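Local coordinates for 3-oxoadipate enol-lactonase (Burkholderia xenovorans, PDB 2XUA), which probably hydrolyses 3-oxoadipate enol-lactone to 3-oxoadipate during the bacterial breakdown of catechol and related aromatic compounds, at residues Ser32-Thr37 against Ser243-Ile248; Tyr58-His63 against Leu99-Leu104; Asn95-Ser100 against Asp252-Thr257; Ala161-Met164 against Val170-Met173; Leu240-Ser243 against Glu249-Asp252. All coordinates share one frame; numbering follows the deposited sequence.

Contact 1: residues Ser32-Thr37 against Ser243-Ile248. With SHF (laevulinic acid), chain C.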
# COMPACT_ATOMS: atom_id res chain seq x y z
N SER B 32 -2.76 12.39 -9.34
CA SER B 32 -4.12 11.92 -9.14
C SER B 32 -4.32 10.53 -9.72
O SER B 32 -3.85 10.25 -10.81
CB SER B 32 -5.09 12.97 -9.74
OG SER B 32 -6.42 12.57 -9.40
N ASN B 33 -4.91 9.64 -8.93
CA ASN B 33 -4.83 8.18 -9.13
C ASN B 33 -5.89 7.68 -10.17
O ASN B 33 -6.84 8.38 -10.54
CB ASN B 33 -5.20 7.42 -7.85
CG ASN B 33 -4.43 7.86 -6.60
OD1 ASN B 33 -4.86 7.59 -5.47
ND2 ASN B 33 -3.35 8.56 -6.79
N SER B 34 -5.67 6.46 -10.61
CA SER B 34 -6.64 5.72 -11.44
C SER B 34 -7.79 5.18 -10.61
O SER B 34 -7.62 4.88 -9.39
CB SER B 34 -5.90 4.51 -12.04
OG SER B 34 -6.66 4.00 -13.16
N LEU B 35 -8.95 4.96 -11.25
CA LEU B 35 -10.01 4.17 -10.62
C LEU B 35 -9.52 2.82 -10.06
O LEU B 35 -8.88 2.06 -10.75
CB LEU B 35 -11.15 3.94 -11.64
CG LEU B 35 -12.37 3.19 -11.19
CD1 LEU B 35 -13.11 4.01 -10.15
CD2 LEU B 35 -13.21 2.94 -12.44
N GLY B 36 -9.92 2.49 -8.81
CA GLY B 36 -9.57 1.22 -8.17
C GLY B 36 -8.12 1.18 -7.66
O GLY B 36 -7.62 0.11 -7.36
N THR B 37 -7.46 2.35 -7.54
CA THR B 37 -6.10 2.37 -6.94
C THR B 37 -6.12 3.30 -5.74
O THR B 37 -7.09 4.02 -5.52
CB THR B 37 -5.02 2.86 -7.93
OG1 THR B 37 -5.27 4.22 -8.25
CG2 THR B 37 -5.06 2.04 -9.23
N SER B 243 0.84 -1.08 -21.01
CA SER B 243 -0.62 -1.04 -21.05
C SER B 243 -1.05 0.16 -20.19
O SER B 243 -0.41 1.22 -20.22
CB SER B 243 -1.17 -2.38 -20.54
OG SER B 243 -2.59 -2.37 -20.58
N HIS B 244 -2.08 -0.03 -19.38
CA HIS B 244 -2.83 1.08 -18.85
C HIS B 244 -2.15 1.74 -17.62
O HIS B 244 -2.22 2.96 -17.45
CB HIS B 244 -4.24 0.59 -18.54
CG HIS B 244 -5.18 1.66 -18.09
ND1 HIS B 244 -5.38 2.83 -18.80
CD2 HIS B 244 -6.01 1.72 -17.01
CE1 HIS B 244 -6.30 3.56 -18.18
NE2 HIS B 244 -6.70 2.90 -17.10
N ILE B 245 -1.49 0.95 -16.76
CA ILE B 245 -0.85 1.52 -15.55
C ILE B 245 0.63 1.64 -15.87
O ILE B 245 1.49 0.83 -15.35
CB ILE B 245 -1.14 0.63 -14.34
CG1 ILE B 245 -2.65 0.43 -14.12
CG2 ILE B 245 -0.42 1.22 -13.09
CD1 ILE B 245 -3.43 1.72 -13.84
N SER B 246 0.95 2.53 -16.83
CA SER B 246 2.28 2.65 -17.40
C SER B 246 3.34 3.19 -16.46
O SER B 246 4.54 2.96 -16.66
CB SER B 246 2.27 3.50 -18.69
OG SER B 246 2.08 4.87 -18.45
N ASN B 247 2.91 3.92 -15.44
CA ASN B 247 3.90 4.43 -14.45
C ASN B 247 4.47 3.30 -13.57
O ASN B 247 5.49 3.47 -12.88
CB ASN B 247 3.25 5.47 -13.53
CG ASN B 247 2.30 4.84 -12.57
OD1 ASN B 247 1.32 4.22 -13.00
ND2 ASN B 247 2.61 4.92 -11.25
N ILE B 248 3.78 2.17 -13.54
CA ILE B 248 4.31 0.94 -12.94
C ILE B 248 5.05 0.04 -13.90
O ILE B 248 6.22 -0.29 -13.69
CB ILE B 248 3.22 0.19 -12.21
CG1 ILE B 248 2.91 0.98 -10.96
CG2 ILE B 248 3.75 -1.21 -11.71
CD1 ILE B 248 1.73 0.43 -10.21
C4 SHF C . -10.49 0.77 -13.50
C5 SHF C . -9.26 1.66 -13.29
C3 SHF C . -11.12 0.64 -14.89
C2 SHF C . -10.25 0.94 -16.14
C1 SHF C . -10.80 0.21 -17.44
O4 SHF C . -10.95 0.12 -12.54
O1 SHF C . -10.22 -0.87 -17.69
OH1 SHF C . -11.68 0.73 -18.20
O HOH W 1 -8.56 3.33 -15.57

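Contact 2: residues Tyr58-His63 against Leu99-Leu104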
# COMPACT_ATOMS: atom_id res chain seq x y z
N TYR B 58 -3.08 11.81 -2.95
CA TYR B 58 -4.27 11.70 -2.16
C TYR B 58 -5.07 10.50 -2.66
O TYR B 58 -4.86 10.01 -3.77
CB TYR B 58 -5.08 13.03 -2.23
CG TYR B 58 -5.74 13.26 -3.56
CD1 TYR B 58 -7.12 13.02 -3.75
CD2 TYR B 58 -5.02 13.76 -4.64
CE1 TYR B 58 -7.73 13.20 -5.02
CE2 TYR B 58 -5.61 13.95 -5.90
CZ TYR B 58 -6.96 13.65 -6.07
OH TYR B 58 -7.53 13.85 -7.29
N ASP B 59 -5.95 10.00 -1.81
CA ASP B 59 -6.91 8.98 -2.20
C ASP B 59 -8.16 9.69 -2.71
O ASP B 59 -8.84 10.42 -1.97
CB ASP B 59 -7.22 8.05 -1.04
CG ASP B 59 -6.07 7.06 -0.77
OD1 ASP B 59 -5.19 6.97 -1.60
OD2 ASP B 59 -6.03 6.35 0.25
N THR B 60 -8.45 9.46 -3.98
CA THR B 60 -9.67 10.03 -4.58
C THR B 60 -10.89 9.62 -3.75
O THR B 60 -10.91 8.56 -3.14
CB THR B 60 -9.79 9.48 -6.02
OG1 THR B 60 -8.63 9.85 -6.78
CG2 THR B 60 -11.07 10.05 -6.76
N ARG B 61 -11.93 10.44 -3.69
CA ARG B 61 -13.13 10.01 -2.95
C ARG B 61 -13.57 8.61 -3.42
O ARG B 61 -13.42 8.24 -4.58
CB ARG B 61 -14.30 11.01 -3.16
CG ARG B 61 -14.62 11.27 -4.60
CD ARG B 61 -16.06 11.97 -4.63
NE ARG B 61 -15.98 13.32 -4.04
CZ ARG B 61 -17.00 14.01 -3.52
NH1 ARG B 61 -18.23 13.49 -3.51
NH2 ARG B 61 -16.80 15.23 -3.05
N GLY B 62 -14.10 7.85 -2.49
CA GLY B 62 -14.52 6.47 -2.74
C GLY B 62 -13.39 5.46 -2.72
O GLY B 62 -13.66 4.30 -2.95
N HIS B 63 -12.13 5.92 -2.50
CA HIS B 63 -10.93 5.04 -2.60
C HIS B 63 -10.08 5.06 -1.35
O HIS B 63 -10.11 6.00 -0.54
CB HIS B 63 -10.02 5.46 -3.77
CG HIS B 63 -10.61 5.24 -5.14
ND1 HIS B 63 -11.57 6.07 -5.68
CD2 HIS B 63 -10.38 4.27 -6.07
CE1 HIS B 63 -11.91 5.62 -6.88
NE2 HIS B 63 -11.19 4.54 -7.14
N LEU B 99 -3.37 9.92 -13.80
CA LEU B 99 -3.41 8.74 -14.62
C LEU B 99 -4.86 8.26 -14.73
O LEU B 99 -5.52 8.12 -13.74
CB LEU B 99 -2.51 7.62 -14.07
CG LEU B 99 -2.22 6.47 -15.06
CD1 LEU B 99 -0.78 5.95 -14.94
CD2 LEU B 99 -3.20 5.33 -14.96
N SER B 100 -5.29 8.01 -15.98
CA SER B 100 -6.67 7.63 -16.32
C SER B 100 -7.75 8.60 -15.83
O SER B 100 -7.73 9.73 -16.27
CB SER B 100 -6.98 6.14 -15.99
OG SER B 100 -8.11 5.80 -16.83
N MSE B 101 -8.66 8.20 -14.93
CA MSE B 101 -9.57 9.26 -14.32
C MSE B 101 -8.78 10.42 -13.67
O MSE B 101 -9.28 11.53 -13.60
CB MSE B 101 -10.52 8.71 -13.29
CG MSE B 101 -9.82 8.41 -11.98
SE MSE B 101 -11.02 7.73 -10.72
CE MSE B 101 -12.20 9.31 -10.41
N GLY B 102 -7.53 10.15 -13.25
CA GLY B 102 -6.67 11.26 -12.77
C GLY B 102 -6.29 12.20 -13.89
O GLY B 102 -6.29 13.44 -13.71
N GLY B 103 -5.98 11.64 -15.06
CA GLY B 103 -5.66 12.47 -16.24
C GLY B 103 -6.89 13.26 -16.65
O GLY B 103 -6.77 14.44 -16.96
N LEU B 104 -8.05 12.59 -16.63
CA LEU B 104 -9.38 13.25 -16.90
C LEU B 104 -9.66 14.46 -15.95
O LEU B 104 -10.00 15.59 -16.41
CB LEU B 104 -10.49 12.17 -16.84
CG LEU B 104 -11.94 12.61 -17.11
CD1 LEU B 104 -12.13 13.14 -18.51
CD2 LEU B 104 -12.95 11.51 -16.75

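Contact 3: residues Asn95-Ser100 against Asp252-Thr257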
# COMPACT_ATOMS: atom_id res chain seq x y z
N ASN B 95 1.94 21.87 -10.52
CA ASN B 95 1.98 20.88 -11.57
C ASN B 95 1.02 19.75 -11.22
O ASN B 95 0.65 19.53 -10.05
CB ASN B 95 3.42 20.38 -11.78
CG ASN B 95 4.38 21.51 -12.07
OD1 ASN B 95 5.00 22.08 -11.17
ND2 ASN B 95 4.44 21.89 -13.34
N PHE B 96 0.55 19.05 -12.24
CA PHE B 96 -0.46 18.05 -12.02
C PHE B 96 -0.15 16.92 -12.96
O PHE B 96 0.14 17.13 -14.15
CB PHE B 96 -1.87 18.61 -12.30
CG PHE B 96 -2.99 17.65 -11.94
CD1 PHE B 96 -3.61 17.71 -10.70
CD2 PHE B 96 -3.44 16.68 -12.87
CE1 PHE B 96 -4.66 16.81 -10.39
CE2 PHE B 96 -4.44 15.76 -12.53
CZ PHE B 96 -5.06 15.85 -11.35
N CYS B 97 -0.20 15.71 -12.40
CA CYS B 97 0.05 14.47 -13.16
C CYS B 97 -0.98 13.49 -12.70
O CYS B 97 -1.01 13.08 -11.52
CB CYS B 97 1.47 13.92 -12.88
SG CYS B 97 1.87 12.33 -13.70
N GLY B 98 -1.83 13.08 -13.63
CA GLY B 98 -2.96 12.21 -13.30
C GLY B 98 -2.98 11.09 -14.29
O GLY B 98 -2.58 11.28 -15.44
N LEU B 99 -3.37 9.92 -13.80
CA LEU B 99 -3.41 8.74 -14.62
C LEU B 99 -4.86 8.26 -14.73
O LEU B 99 -5.52 8.12 -13.74
CB LEU B 99 -2.51 7.62 -14.07
CG LEU B 99 -2.22 6.47 -15.06
CD1 LEU B 99 -0.78 5.95 -14.94
CD2 LEU B 99 -3.20 5.33 -14.96
N SER B 100 -5.29 8.01 -15.98
CA SER B 100 -6.67 7.63 -16.32
C SER B 100 -7.75 8.60 -15.83
O SER B 100 -7.73 9.73 -16.27
CB SER B 100 -6.98 6.14 -15.99
OG SER B 100 -8.11 5.80 -16.83
N ASP B 252 10.56 3.48 -14.92
CA ASP B 252 11.71 4.32 -15.14
C ASP B 252 11.55 5.33 -16.27
O ASP B 252 11.90 6.51 -16.09
CB ASP B 252 12.99 3.47 -15.27
CG ASP B 252 14.24 4.35 -15.17
OD1 ASP B 252 14.66 4.85 -16.22
OD2 ASP B 252 14.74 4.59 -14.05
N ALA B 253 10.97 4.91 -17.40
CA ALA B 253 10.77 5.78 -18.53
C ALA B 253 9.69 6.77 -18.24
O ALA B 253 9.79 7.93 -18.65
CB ALA B 253 10.40 4.98 -19.77
N PHE B 254 8.64 6.32 -17.53
CA PHE B 254 7.53 7.20 -17.16
C PHE B 254 8.05 8.36 -16.27
O PHE B 254 7.74 9.54 -16.54
CB PHE B 254 6.48 6.39 -16.42
CG PHE B 254 5.27 7.19 -16.03
CD1 PHE B 254 4.05 7.08 -16.73
CD2 PHE B 254 5.35 8.08 -14.95
CE1 PHE B 254 2.88 7.84 -16.34
CE2 PHE B 254 4.19 8.83 -14.55
CZ PHE B 254 2.96 8.71 -15.23
N THR B 255 8.77 8.00 -15.21
CA THR B 255 9.38 8.96 -14.32
C THR B 255 10.25 9.99 -15.04
O THR B 255 10.03 11.21 -14.90
CB THR B 255 10.13 8.27 -13.15
OG1 THR B 255 9.20 7.43 -12.43
CG2 THR B 255 10.63 9.34 -12.21
N LYS B 256 11.17 9.52 -15.85
CA LYS B 256 12.03 10.37 -16.64
C LYS B 256 11.23 11.32 -17.51
O LYS B 256 11.51 12.54 -17.54
CB LYS B 256 12.97 9.49 -17.49
CG LYS B 256 13.97 10.24 -18.39
CD LYS B 256 15.15 10.85 -17.59
CE LYS B 256 16.16 11.70 -18.43
NZ LYS B 256 16.39 11.13 -19.79
N THR B 257 10.23 10.77 -18.23
CA THR B 257 9.45 11.60 -19.12
C THR B 257 8.76 12.74 -18.37
O THR B 257 8.81 13.88 -18.81
CB THR B 257 8.39 10.76 -19.87
OG1 THR B 257 9.05 9.64 -20.52
CG2 THR B 257 7.70 11.61 -20.90

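Contact 4: residues Ala161-Met164 against Val170-Met173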
# COMPACT_ATOMS: atom_id res chain seq x y z
N ALA B 161 0.34 -9.16 -20.26
CA ALA B 161 0.46 -10.54 -19.74
C ALA B 161 1.87 -10.81 -19.23
O ALA B 161 2.06 -11.47 -18.19
CB ALA B 161 0.10 -11.58 -20.84
N ASP B 162 2.86 -10.34 -19.96
CA ASP B 162 4.22 -10.68 -19.60
C ASP B 162 4.60 -9.99 -18.28
O ASP B 162 5.26 -10.59 -17.44
CB ASP B 162 5.16 -10.18 -20.68
CG ASP B 162 6.64 -10.40 -20.33
OD1 ASP B 162 7.05 -11.54 -19.98
OD2 ASP B 162 7.40 -9.42 -20.43
N TYR B 163 4.24 -8.73 -18.13
CA TYR B 163 4.58 -8.02 -16.88
C TYR B 163 3.91 -8.74 -15.74
O TYR B 163 4.49 -8.86 -14.66
CB TYR B 163 4.12 -6.57 -16.92
CG TYR B 163 4.47 -5.81 -15.65
CD1 TYR B 163 5.67 -5.19 -15.53
CD2 TYR B 163 3.59 -5.76 -14.58
CE1 TYR B 163 6.04 -4.54 -14.34
CE2 TYR B 163 3.95 -5.15 -13.39
CZ TYR B 163 5.18 -4.52 -13.30
OH TYR B 163 5.56 -3.89 -12.16
N MSE B 164 2.65 -9.15 -15.95
CA MSE B 164 1.94 -9.76 -14.86
C MSE B 164 2.60 -11.07 -14.45
O MSE B 164 2.79 -11.34 -13.26
CB MSE B 164 0.49 -10.00 -15.26
CG MSE B 164 -0.27 -8.72 -15.29
SE MSE B 164 -2.17 -9.09 -15.40
CE MSE B 164 -2.16 -10.18 -17.02
N VAL B 170 4.10 -7.24 -7.25
CA VAL B 170 3.47 -5.97 -7.69
C VAL B 170 1.99 -6.26 -7.95
O VAL B 170 1.13 -5.57 -7.46
CB VAL B 170 4.09 -5.41 -8.93
CG1 VAL B 170 3.34 -4.08 -9.32
CG2 VAL B 170 5.58 -5.05 -8.71
N LEU B 171 1.69 -7.30 -8.72
CA LEU B 171 0.25 -7.59 -8.97
C LEU B 171 -0.57 -7.81 -7.72
O LEU B 171 -1.70 -7.29 -7.62
CB LEU B 171 0.04 -8.72 -10.01
CG LEU B 171 -0.10 -7.81 -11.23
CD1 LEU B 171 1.07 -7.84 -12.24
CD2 LEU B 171 -1.55 -7.59 -11.80
N ALA B 172 -0.07 -8.65 -6.81
CA ALA B 172 -0.78 -8.93 -5.57
C ALA B 172 -1.05 -7.66 -4.75
O ALA B 172 -2.13 -7.49 -4.17
CB ALA B 172 0.01 -9.98 -4.73
N MSE B 173 -0.10 -6.72 -4.73
CA MSE B 173 -0.31 -5.53 -3.93
C MSE B 173 -1.34 -4.59 -4.55
O MSE B 173 -2.17 -3.98 -3.87
CB MSE B 173 1.04 -4.81 -3.77
CG MSE B 173 1.98 -5.63 -2.79
SE MSE B 173 3.63 -4.62 -2.71
CE MSE B 173 3.33 -3.36 -1.19

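Contact 5: residues Leu240-Ser243 against Glu249-Asp252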
# COMPACT_ATOMS: atom_id res chain seq x y z
N LEU B 240 4.53 5.00 -24.38
CA LEU B 240 5.38 4.06 -23.72
C LEU B 240 4.95 2.64 -24.02
O LEU B 240 3.77 2.39 -24.21
CB LEU B 240 5.29 4.28 -22.20
CG LEU B 240 5.71 5.64 -21.67
CD1 LEU B 240 5.40 5.63 -20.13
CD2 LEU B 240 7.22 5.90 -21.93
N ASP B 241 5.92 1.73 -24.07
CA ASP B 241 5.66 0.30 -24.27
C ASP B 241 5.02 -0.37 -23.04
O ASP B 241 5.64 -1.20 -22.38
CB ASP B 241 6.93 -0.44 -24.67
CG ASP B 241 6.66 -1.88 -25.17
OD1 ASP B 241 5.50 -2.33 -25.29
OD2 ASP B 241 7.63 -2.56 -25.45
N ALA B 242 3.76 -0.02 -22.80
CA ALA B 242 3.07 -0.47 -21.62
C ALA B 242 1.59 -0.51 -21.92
O ALA B 242 1.13 -0.09 -22.99
CB ALA B 242 3.39 0.47 -20.43
N SER B 243 0.84 -1.08 -21.01
CA SER B 243 -0.62 -1.04 -21.05
C SER B 243 -1.05 0.16 -20.19
O SER B 243 -0.41 1.22 -20.22
CB SER B 243 -1.17 -2.38 -20.54
OG SER B 243 -2.59 -2.37 -20.58
N GLU B 249 4.37 -0.38 -14.97
CA GLU B 249 5.02 -1.25 -15.94
C GLU B 249 6.29 -0.64 -16.58
O GLU B 249 7.24 -1.36 -16.81
CB GLU B 249 3.98 -1.77 -16.99
CG GLU B 249 4.66 -2.70 -18.03
CD GLU B 249 3.63 -3.63 -18.71
OE1 GLU B 249 2.43 -3.58 -18.30
OE2 GLU B 249 4.04 -4.37 -19.65
N ARG B 250 6.31 0.65 -16.91
CA ARG B 250 7.49 1.26 -17.44
C ARG B 250 7.82 2.40 -16.53
O ARG B 250 7.94 3.56 -16.99
CB ARG B 250 7.21 1.92 -18.78
CG ARG B 250 7.01 1.08 -19.96
CD ARG B 250 7.75 -0.14 -19.94
NE ARG B 250 8.86 -0.06 -20.83
CZ ARG B 250 9.29 -1.06 -21.60
NH1 ARG B 250 8.70 -2.24 -21.60
NH2 ARG B 250 10.34 -0.85 -22.39
N ALA B 251 8.00 2.11 -15.25
CA ALA B 251 8.27 3.14 -14.22
C ALA B 251 9.41 4.06 -14.57
O ALA B 251 9.28 5.28 -14.54
CB ALA B 251 8.50 2.48 -12.87
N ASP B 252 10.56 3.48 -14.92
CA ASP B 252 11.71 4.32 -15.14
C ASP B 252 11.55 5.33 -16.27
O ASP B 252 11.90 6.51 -16.09
CB ASP B 252 12.99 3.47 -15.27
CG ASP B 252 14.24 4.35 -15.17
OD1 ASP B 252 14.66 4.85 -16.22
OD2 ASP B 252 14.74 4.59 -14.05
O HOH W 2 0.92 -1.45 -18.20

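Contact 1: residues Ser32-Thr37 against Ser243-Ile248
Ser34 turns its hydroxyl trans to its own backbone N (chi1 -162°), while Ile245 sends CG1 trans to its carbonyl carbon (chi1 -56°) and folds CD1 forward at the next bond (chi2 -61°); methyl and hydroxyl thus meet, with Ser34 OG 4.0 Å from Ile245 CD1. The same hydroxyl lies obliquely to the His244 imidazole. At 4.1 Å, Ser34 OG and His244 NE2 are too far apart to bond directly, and a water sits between them, 3.1 Å from Ser34 OG; its very short approach to His244 makes that second link doubtful. The other ring nitrogen, ND1, is hydrogen-bonded to Asp217, and Ser100 packs close by, a layout consistent with the Ser-His-Asp catalytic triad of the alpha/beta hydrolase fold. In that fold the loop after the strand corresponding to 28-32 commonly helps form the oxyanion hole. Here it makes a type II turn from Ser34 to Thr37, in which Ser34 O accepts two bonds, 3.1 Å from Thr37 N and 2.7 Å from Thr37 OG1. Gly36 suits the third position, where phi is positive, and threonine supplies both backbone and side-chain donors. The turn holds Ser34 and Leu35 beside bound laevulinic acid, whose methyl end is doubtfully placed. Leucine lays an apolar side chain along the ketone end, CD2 of Leu35 lying 3.6 Å from C4 of laevulinic acid. Tyr186 and Arg157 hold the ligand by hydrogen bonds, and Trp158 meets the His244 ring.

Contact 2: residues Tyr58-His63 against Leu99-Leu104
Thr60 and Met101, the latter a selenomethionine, reach toward each other tip to tip, with Thr60 CG2 3.9 Å from Met101 CE. This methyl pair is the close part of the contact. Threonine suits it because its branch turns a methyl, CG2, to Met101. CG of Met101 lies between its backbone N and carbonyl carbon (chi1 76°), the chain is extended at chi2, and chi3 (-67°) bends CE toward the threonine; a flexible, unbranched residue can reach across from the start of the helix. The looser side belongs to His63, whose CE1 is 4.5 Å from Met101 SE, a long, oblique Met-aromatic contact made here by selenium. Histidine fits because both nitrogens are used: ND1 donates to Arg61 O at 3.1 Å, that oxygen lying close to the ring plane, and NE2 accepts from Gly36 N, which together fix the ring's rotation. Neither part faces solvent. Ser100, with positive phi, and Gly102, where a side chain would collide with Leu99 N, fit the nucleophile elbow of alpha/beta hydrolases. Asn189 and Ile193 of helix 183-195 and Leu78 of helix 75-88 pack around Met101, where helix 101-112 leaves strand 94-99 and meets the loop that follows strand 54-58.

Contact 3: residues Asn95-Ser100 against Asp252-Thr257
A single aromatic ring carries the helix side of this contact: Phe254 spans the side chains of Cys97 and Leu99, two strand residues apart, and the meeting with cysteine is a sulfur-aromatic contact. Cys97 SG lies 4.1 Å from Phe254 CZ and 5.3 Å from the centroid of the Phe254 ring, at 74° to the ring normal, an oblique approach. The second touch is looser, with Leu99 CD1 4.4 Å from Phe254 CE1; this methyl too stands obliquely to the ring, so neither strand residue stacks squarely on it. The backbones stay far apart, and the long aromatic side chain spans the distance; even the nearest pair, Cys97 CA and Thr255 CA, is separated by 10.9 Å. Phe254 bridges this by extending CG trans to its backbone N (chi1 -178°), and Cys97 likewise throws its sulfur trans to its own N (chi1 177°), toward the helix. A small, polarisable thiol suits a buried place beside an aromatic ring, and leucine adds branched apolar surface next to it. Gly98, between them in the strand, has a different reason for its type: a side chain there would collide with the Phe96 ring on the other face of the sheet. Strand 94-99 runs between strands 28-32 and 117-123 and leads into Ser100 at the probable nucleophile elbow, while helix 251-263 lies over this sheet face with Phe254 also touching Cys123 and, on helix 246-249, Ser246 and Asn247.

Contact 4: residues Ala161-Met164 against Val170-Met173
Met164 and Leu171 meet most intimately here, and the selenomethionine chain can be followed outward. Its CB lies 3.8 Å from Leu171 CD1. The next atom is pressed harder: Met164 CG is 3.4 Å from Leu171 CD1, closer than carbons usually pack, and Leu171 has both side-chain torsions away from the staggered positions, consistent with a strained fit or an imperfectly placed leucine. Selenium then passes the second methyl, with Met164 SE 3.9 Å from Leu171 CD2, before the bend at chi3 (-56°) takes CE away from the partner helix. A long, pliable chain can follow the leucine's contour in this way. Leu171 CD1 also lies obliquely to the Tyr163 ring, 4.0 Å from Tyr163 CD2. The long tyrosine ring, crossing Val170 at about a right angle, brings its OH to the fork of the valine, whose beta branch offers two methyls: Tyr163 OH is 3.6 Å from Val170 CG1 and equally far from Val170 CG2, with CG1 at the ring edge. Phe159 packs beside both Tyr163 and Leu171, and Val170 also meets Val170 of the second subunit. Helices 161-166 and 168-179 form a pair of short consecutive helices in the cap inserted between strands 117-123 and 209-214, as in many alpha/beta hydrolases.

Contact 5: residues Leu240-Ser243 against Glu249-Asp252
Arg250 lies across Leu240, Asp241 and Ala242 with its aliphatic stem as well as its guanidinium. Its CG rests 3.7 Å from Ala242 CB, and alanine suits the place because the stem can come down close upon it. Further out the chain bends at chi2 and chi3, which folds the guanidinium back over the loop; Asp241 CB sits over one face of that group, 3.9 Å from Arg250 CZ. The charges are near without forming a salt bridge: Asp241 OD2 is 4.0 Å from Arg250 NH1 but well out of the guanidinium plane, so no N-H points at it, and any attraction is probably a long-range one between the charges. Asp241 is the centre of an inverse gamma turn, closed by the 2.8 Å bond from Ala242 N to Leu240 O; this turn takes the chain out of strand 236-240. Across the contact, Arg250 joins two helices, ending 246-249 and standing at the N-cap position of 251-263. Glu249 CB lies 4.1 Å from Ala242 CB. With CG trans to the backbone N (chi1 -180°) and the chain extended beyond it, the Glu249 carboxylate reaches a water. That water donates to Glu249 OE1 at 2.6 Å and in turn accepts the peptide N-H of Ser243, 2.8 Å from Ser243 N. In the next shell, Thr160 bonds to Glu249 OE2 and His216 to Asp241 OD1, holding both carboxylates. Leu240 continues strand pairing with Ser213 and Thr215, and its side chain turns to Ala253 and Phe254 of helix 251-263.

Overall arrangement
Contacts 1, 2 and 3 gather round the probable active site: Ser100, shared by contacts 2 and 3, has its OG 3.2 Å from CE1 of His244 in contact 1, whose centre lies about 9 Å from that of contact 2 and 10 Å from that of contact 3. Contact 1 touches laevulinic acid directly; the side chains of Met101 in contact 2 and Leu99 in contact 3 are each about 7 Å from laevulinic acid. Contact 5 leads into His244 through the shared Ser243 and shares helix 251-263 with contact 3, their centres about 10 Å apart. Contact 4, in the cap, touches contact 1 through Tyr163 and Val170 on Ile248, and contact 5 through Tyr163 on Glu249, but not contacts 2 or 3.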